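Local coordinates for protein Nup188 (Myceliophthora thermophila, PDB 4KF8) that probably serves as a structural scaffold of the nuclear pore complex, its C-terminal domain being an all-helical stack related in form to nuclear transport receptors, at residues A[16-21]-A[35-40]; A[42-47]-A[109-114]; A[200-205]-A[280-285]. One frame throughout, in Å; residues are numbered along the deposited sequence.

Contact 1 (A[16-21]-A[35-40])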
# COMPACT_ATOMS: atom_id res chain seq x y z
N ALA A 16 -22.64 16.29 6.84
CA ALA A 16 -23.50 17.39 6.44
C ALA A 16 -22.72 18.71 6.45
O ALA A 16 -23.01 19.62 5.68
CB ALA A 16 -24.71 17.49 7.35
N THR A 17 -21.73 18.78 7.33
CA THR A 17 -20.92 19.98 7.48
C THR A 17 -19.87 20.11 6.38
O THR A 17 -19.54 21.22 5.95
CB THR A 17 -20.23 20.00 8.85
OG1 THR A 17 -21.20 19.76 9.88
CG2 THR A 17 -19.54 21.33 9.11
N ILE A 18 -19.35 18.98 5.91
CA ILE A 18 -18.34 19.00 4.85
C ILE A 18 -18.92 19.49 3.52
O ILE A 18 -18.26 20.19 2.76
CB ILE A 18 -17.64 17.61 4.67
CG1 ILE A 18 -16.29 17.77 3.98
CG2 ILE A 18 -18.52 16.62 3.92
CD1 ILE A 18 -15.18 18.19 4.91
N ASN A 19 -20.17 19.13 3.24
CA ASN A 19 -20.82 19.53 2.01
C ASN A 19 -21.18 21.01 2.02
O ASN A 19 -21.32 21.63 0.97
CB ASN A 19 -22.08 18.69 1.75
CG ASN A 19 -21.84 17.58 0.74
OD1 ASN A 19 -21.99 17.79 -0.46
ND2 ASN A 19 -21.46 16.41 1.23
N GLY A 20 -21.32 21.56 3.22
CA GLY A 20 -21.67 22.96 3.38
C GLY A 20 -20.56 23.91 2.97
O GLY A 20 -20.83 25.06 2.63
N VAL A 21 -19.32 23.43 3.02
CA VAL A 21 -18.17 24.25 2.65
C VAL A 21 -18.23 24.64 1.18
O VAL A 21 -18.13 23.78 0.30
CB VAL A 21 -16.84 23.56 2.99
CG1 VAL A 21 -15.67 24.30 2.34
CG2 VAL A 21 -16.65 23.48 4.50
N THR A 35 -8.95 20.27 8.42
CA THR A 35 -9.22 19.73 9.75
C THR A 35 -10.60 19.10 9.84
O THR A 35 -10.84 18.24 10.69
CB THR A 35 -9.03 20.78 10.87
OG1 THR A 35 -9.85 21.92 10.60
CG2 THR A 35 -7.57 21.23 10.94
N LEU A 36 -11.51 19.53 8.98
CA LEU A 36 -12.80 18.86 8.84
C LEU A 36 -12.59 17.42 8.39
O LEU A 36 -13.22 16.50 8.90
CB LEU A 36 -13.68 19.59 7.82
CG LEU A 36 -14.35 20.89 8.24
CD1 LEU A 36 -15.22 21.40 7.12
CD2 LEU A 36 -15.16 20.67 9.50
N LEU A 37 -11.70 17.25 7.42
CA LEU A 37 -11.35 15.94 6.90
C LEU A 37 -10.71 15.09 7.98
O LEU A 37 -10.92 13.88 8.05
CB LEU A 37 -10.38 16.08 5.72
CG LEU A 37 -10.91 16.89 4.54
CD1 LEU A 37 -9.91 16.90 3.40
CD2 LEU A 37 -12.24 16.34 4.08
N LYS A 38 -9.92 15.74 8.83
CA LYS A 38 -9.27 15.07 9.95
C LYS A 38 -10.27 14.68 11.02
O LYS A 38 -10.09 13.69 11.73
CB LYS A 38 -8.17 15.96 10.53
CG LYS A 38 -6.96 16.06 9.64
CD LYS A 38 -6.05 17.21 10.01
CE LYS A 38 -4.86 17.25 9.07
NZ LYS A 38 -4.04 18.47 9.24
N VAL A 39 -11.34 15.46 11.14
CA VAL A 39 -12.41 15.14 12.07
C VAL A 39 -13.20 13.96 11.52
O VAL A 39 -13.60 13.07 12.26
CB VAL A 39 -13.33 16.36 12.32
CG1 VAL A 39 -14.67 15.93 12.92
CG2 VAL A 39 -12.64 17.36 13.23
N LEU A 40 -13.40 13.96 10.20
CA LEU A 40 -14.05 12.86 9.51
C LEU A 40 -13.29 11.55 9.71
O LEU A 40 -13.87 10.53 10.04
CB LEU A 40 -14.18 13.17 8.02
CG LEU A 40 -14.82 12.13 7.09
CD1 LEU A 40 -16.25 11.84 7.50
CD2 LEU A 40 -14.75 12.61 5.66
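I18 and L36 meet between two antiparallel helices and slide past one another, each side chain reaching toward the other's backbone. The leading atom is I18 CD1, which lies 3.6 Å from L36 CB. With CG1 swung opposite the backbone N (chi1 -159°), the ethyl arm of I18 sets off toward the other helix, and a turn at chi2 (81°) sets CD1 against L36 and L37. The side chain of L37 crosses that of I18 at about a right angle, and I18 CD1 to L37 CD2 is 3.6 Å. One methyl thus touches two successive leucines, the CB of L36 and the CD2 of L37.

L36 in turn extends its own branches toward the first helix. Its CD1 meets V21 CG2 at 3.6 Å, the two side chains running at a slant, while L36 CD2 comes more loosely to T17 CG2, 4.4 Å away. The hydroxyl of T17 is occupied within its own helix, bonded to L13 O. No hydrogen bond links 16-21 with 35-40, and the joint is wholly apolar.

With axes 10.5 Å apart at an angle of 161°, the segments belong to a hairpin of consecutive helices, 7-20 and 30-46. F33 adds to the packing on I18 and V21. Helix 67-84 approaches I18 through V77, and helix 98-113 meets L37 through L103 and I107.

Contact 2 (A[42-47]-A[109-114])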
# COMPACT_ATOMS: atom_id res chain seq x y z
N VAL A 42 -11.24 10.73 12.14
CA VAL A 42 -11.36 10.28 13.52
C VAL A 42 -12.69 9.57 13.76
O VAL A 42 -12.72 8.47 14.31
CB VAL A 42 -11.19 11.45 14.52
CG1 VAL A 42 -11.66 11.05 15.90
CG2 VAL A 42 -9.74 11.91 14.55
N VAL A 43 -13.78 10.19 13.32
CA VAL A 43 -15.12 9.61 13.44
C VAL A 43 -15.21 8.26 12.73
O VAL A 43 -15.72 7.29 13.29
CB VAL A 43 -16.20 10.54 12.86
CG1 VAL A 43 -17.57 9.89 12.94
CG2 VAL A 43 -16.20 11.88 13.58
N LEU A 44 -14.71 8.20 11.50
CA LEU A 44 -14.72 6.98 10.70
C LEU A 44 -13.96 5.83 11.37
O LEU A 44 -14.43 4.69 11.38
CB LEU A 44 -14.16 7.24 9.31
CG LEU A 44 -15.09 7.93 8.31
CD1 LEU A 44 -14.31 8.43 7.11
CD2 LEU A 44 -16.19 6.98 7.88
N ARG A 45 -12.79 6.14 11.92
CA ARG A 45 -12.04 5.16 12.69
C ARG A 45 -12.81 4.82 13.96
O ARG A 45 -12.72 3.71 14.48
CB ARG A 45 -10.65 5.69 13.03
CG ARG A 45 -9.69 5.71 11.87
CD ARG A 45 -9.38 4.30 11.40
NE ARG A 45 -8.53 4.27 10.21
CZ ARG A 45 -8.41 3.22 9.41
NH1 ARG A 45 -9.09 2.11 9.67
NH2 ARG A 45 -7.62 3.27 8.35
N GLY A 46 -13.58 5.79 14.45
CA GLY A 46 -14.36 5.59 15.65
C GLY A 46 -15.59 4.74 15.41
O GLY A 46 -16.25 4.31 16.36
N THR A 47 -15.89 4.49 14.14
CA THR A 47 -17.04 3.65 13.78
C THR A 47 -16.70 2.17 13.87
O THR A 47 -16.75 1.46 12.88
CB THR A 47 -17.54 3.94 12.36
OG1 THR A 47 -16.48 3.75 11.42
CG2 THR A 47 -18.06 5.37 12.25
N GLN A 109 -9.42 4.48 3.51
CA GLN A 109 -9.12 3.30 4.33
C GLN A 109 -10.10 3.16 5.48
O GLN A 109 -10.54 2.06 5.81
CB GLN A 109 -7.70 3.37 4.89
CG GLN A 109 -6.63 3.75 3.89
CD GLN A 109 -5.24 3.64 4.47
OE1 GLN A 109 -4.95 2.73 5.25
NE2 GLN A 109 -4.36 4.57 4.10
N ALA A 110 -10.43 4.29 6.10
CA ALA A 110 -11.34 4.29 7.23
C ALA A 110 -12.74 3.89 6.78
O ALA A 110 -13.45 3.18 7.50
CB ALA A 110 -11.36 5.66 7.88
N CYS A 111 -13.13 4.35 5.59
CA CYS A 111 -14.42 4.00 5.00
C CYS A 111 -14.54 2.51 4.74
O CYS A 111 -15.55 1.89 5.08
CB CYS A 111 -14.64 4.76 3.69
SG CYS A 111 -14.87 6.55 3.87
N LEU A 112 -13.51 1.94 4.13
CA LEU A 112 -13.53 0.53 3.74
C LEU A 112 -13.32 -0.42 4.92
O LEU A 112 -13.44 -1.63 4.76
CB LEU A 112 -12.48 0.26 2.65
CG LEU A 112 -12.60 1.13 1.39
CD1 LEU A 112 -11.48 0.82 0.41
CD2 LEU A 112 -13.96 0.98 0.74
N SER A 113 -13.02 0.13 6.09
CA SER A 113 -12.81 -0.68 7.28
C SER A 113 -14.09 -0.81 8.10
O SER A 113 -14.21 -1.69 8.94
CB SER A 113 -11.70 -0.07 8.14
OG SER A 113 -10.51 0.11 7.39
N VAL A 114 -15.04 0.08 7.84
CA VAL A 114 -16.31 0.10 8.56
C VAL A 114 -17.09 -1.19 8.32
O VAL A 114 -17.16 -1.66 7.19
CB VAL A 114 -17.16 1.31 8.12
CG1 VAL A 114 -18.53 1.29 8.79
CG2 VAL A 114 -16.44 2.61 8.41
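R45 reaches across to helix 98-113 and lays its head over A110. From CB, CG already leads toward the other segment, lying opposite the carbonyl carbon of R45; the bend at chi2 (-65°) offsets CD, and NE then continues the approach. NE is the first atom to meet the other segment, 3.9 Å from A110 CB. Beyond it the guanidinium lies with one face over A110, whose CA sits 3.8 Å from the plane, beneath the centre of the group. NH2 comes within 3.5 Å of Q109 CB, and the Q109 amide stands nearly perpendicular to the guanidinium.

Helices 30-46 and 98-113 are next-but-one neighbours in sequence and run nearly parallel here, 22° apart. Helix 67-84 comes between them along the chain and touches C111 and V114 through V70, as in stacked-helix, solenoid-like folds.

NH1 ends the reach with a weak hydrogen bond to S113 OG, 3.3 Å long and bent to 136°. That hydroxyl donates to Q109 O and accepts the weak N-H bond from R45.

Beside the arginine the packing is apolar. L44 CB meets A110 CB at 3.5 Å, and L44 CD1 reaches C111 SG at 3.8 Å. V114 CG2 lies farther off, 4.4 Å from L44 CD2.

Contact 3 (A[200-205]-A[280-285])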
# COMPACT_ATOMS: atom_id res chain seq x y z
N SER A 200 16.93 0.88 -2.17
CA SER A 200 17.03 0.19 -0.89
C SER A 200 16.32 0.98 0.20
O SER A 200 16.22 2.21 0.11
CB SER A 200 18.51 -0.01 -0.52
OG SER A 200 18.66 -0.71 0.70
N PRO A 201 15.80 0.29 1.23
CA PRO A 201 15.16 0.96 2.36
C PRO A 201 16.16 1.82 3.15
O PRO A 201 15.77 2.79 3.79
CB PRO A 201 14.68 -0.19 3.24
CG PRO A 201 14.63 -1.37 2.35
CD PRO A 201 15.69 -1.18 1.32
N PHE A 202 17.43 1.44 3.08
CA PHE A 202 18.48 2.15 3.80
C PHE A 202 19.37 2.93 2.84
O PHE A 202 20.53 2.60 2.66
CB PHE A 202 19.36 1.16 4.57
CG PHE A 202 18.59 0.07 5.26
CD1 PHE A 202 17.99 0.30 6.48
CD2 PHE A 202 18.49 -1.19 4.69
CE1 PHE A 202 17.29 -0.70 7.12
CE2 PHE A 202 17.79 -2.20 5.32
CZ PHE A 202 17.19 -1.95 6.54
N THR A 203 18.82 3.97 2.23
CA THR A 203 19.60 4.78 1.30
C THR A 203 19.76 6.21 1.79
O THR A 203 18.91 6.74 2.51
CB THR A 203 18.98 4.81 -0.11
OG1 THR A 203 17.60 5.19 -0.02
CG2 THR A 203 19.08 3.45 -0.75
N ASP A 204 20.88 6.83 1.40
CA ASP A 204 21.12 8.24 1.67
C ASP A 204 20.42 9.06 0.59
O ASP A 204 20.33 10.28 0.67
CB ASP A 204 22.62 8.52 1.67
CG ASP A 204 22.95 9.91 2.18
OD1 ASP A 204 23.06 10.09 3.41
OD2 ASP A 204 23.11 10.83 1.34
N ASN A 205 19.92 8.36 -0.43
CA ASN A 205 19.19 8.98 -1.51
C ASN A 205 17.69 8.95 -1.22
O ASN A 205 17.16 7.93 -0.77
CB ASN A 205 19.48 8.25 -2.83
CG ASN A 205 19.30 9.14 -4.04
OD1 ASN A 205 18.20 9.27 -4.58
ND2 ASN A 205 20.39 9.76 -4.48
N PHE A 280 21.95 -3.01 8.24
CA PHE A 280 20.74 -3.19 9.04
C PHE A 280 19.68 -4.06 8.35
O PHE A 280 19.89 -4.55 7.24
CB PHE A 280 20.13 -1.82 9.39
CG PHE A 280 20.96 -0.99 10.34
CD1 PHE A 280 22.10 -1.51 10.94
CD2 PHE A 280 20.59 0.31 10.65
CE1 PHE A 280 22.87 -0.75 11.82
CE2 PHE A 280 21.34 1.08 11.53
CZ PHE A 280 22.48 0.54 12.11
N VAL A 281 18.55 -4.25 9.03
CA VAL A 281 17.41 -4.97 8.47
C VAL A 281 16.09 -4.31 8.87
O VAL A 281 15.85 -4.03 10.04
CB VAL A 281 17.41 -6.46 8.89
CG1 VAL A 281 17.99 -6.62 10.27
CG2 VAL A 281 16.01 -7.05 8.83
N ALA A 282 15.24 -4.05 7.88
CA ALA A 282 13.98 -3.35 8.10
C ALA A 282 12.80 -4.30 8.17
O ALA A 282 12.92 -5.48 7.84
CB ALA A 282 13.75 -2.31 7.02
N LEU A 283 11.65 -3.78 8.59
CA LEU A 283 10.43 -4.57 8.66
C LEU A 283 9.80 -4.69 7.27
O LEU A 283 9.21 -5.72 6.93
CB LEU A 283 9.45 -3.94 9.64
CG LEU A 283 8.22 -4.78 9.99
CD1 LEU A 283 8.61 -5.94 10.90
CD2 LEU A 283 7.14 -3.92 10.63
N VAL A 284 9.92 -3.63 6.48
CA VAL A 284 9.42 -3.64 5.11
C VAL A 284 10.17 -4.66 4.25
O VAL A 284 9.63 -5.17 3.27
CB VAL A 284 9.53 -2.25 4.45
CG1 VAL A 284 8.46 -1.32 4.99
CG2 VAL A 284 10.92 -1.66 4.65
N ALA A 285 11.41 -4.95 4.62
CA ALA A 285 12.22 -5.92 3.89
C ALA A 285 11.67 -7.32 4.09
O ALA A 285 11.80 -8.18 3.22
CB ALA A 285 13.67 -5.85 4.35
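The loop that leads into helix 206-226 packs here against the approach to helix 284-303, with F202 inserted between P201 and F280. The F202 ring has a neighbour over each face. On one side P201 CB, from the residue just before it, stands 4.1 Å above the plane and over the ring centre. On the opposite side comes F280 CB, 4.2 Å from the ring centroid and 27° off the ring normal, a CH-pi contact. Of the F280 side chain, CB makes the contact; its ring leads away from F202, and the side chain also touches L339. The two phenyl groups therefore do not stack.

The far edge of F202 meets backbone. CZ points at the peptide between V281 and A282, with A282 N near the ring plane, and A282 CB lies 3.5 Å from F202 CZ. CE2 passes F280 O at 3.7 Å. CG lies opposite the carbonyl carbon of F202 (chi1 -42°), a setting that sends the ring out from the loop to the other segment.

P201 adds apolar contacts to A282 and V284. Its CB is 4.4 Å from A282 CB and 4.3 Å from V284 CG2, both loose contacts, and Y212 and L341 pack on the proline as well. No hydrogen bond joins the two segments. V281 is held instead by backbone bonds to R337 and L339.

The loop has order of its own. F202 N bonds weakly to S200 OG, closing an ST turn, and T203 OG1 donates to N205 O on a lone pair in the carbonyl plane. N205 then occupies the N-cap of helix 206-226, its OD1 bonded weakly to G207 N: an ST turn and an N-capped helix start, in a loop-to-loop joint between two helix starts of the all-helical domain.

Contacts 1, 2 and 3 follow one another along the chain, each closing before the next opens. The first two share helix 30-46: contact 1 uses its middle, against helix 7-20, and contact 2 its C-terminal end, against helix 98-113, with centres about 14 Å apart. That helix therefore ties its predecessor to a later, nearly parallel helix, and helix 67-84 touches both contacts. Contact 3 lies on the other side of the chain's centre from contact 2, about 31 Å away between centres. Contacts 1 and 2 thus join the N-terminal helices, while contact 3 joins two later loop regions at helix entrances, all within one all-helical domain, consistent with a scaffold role.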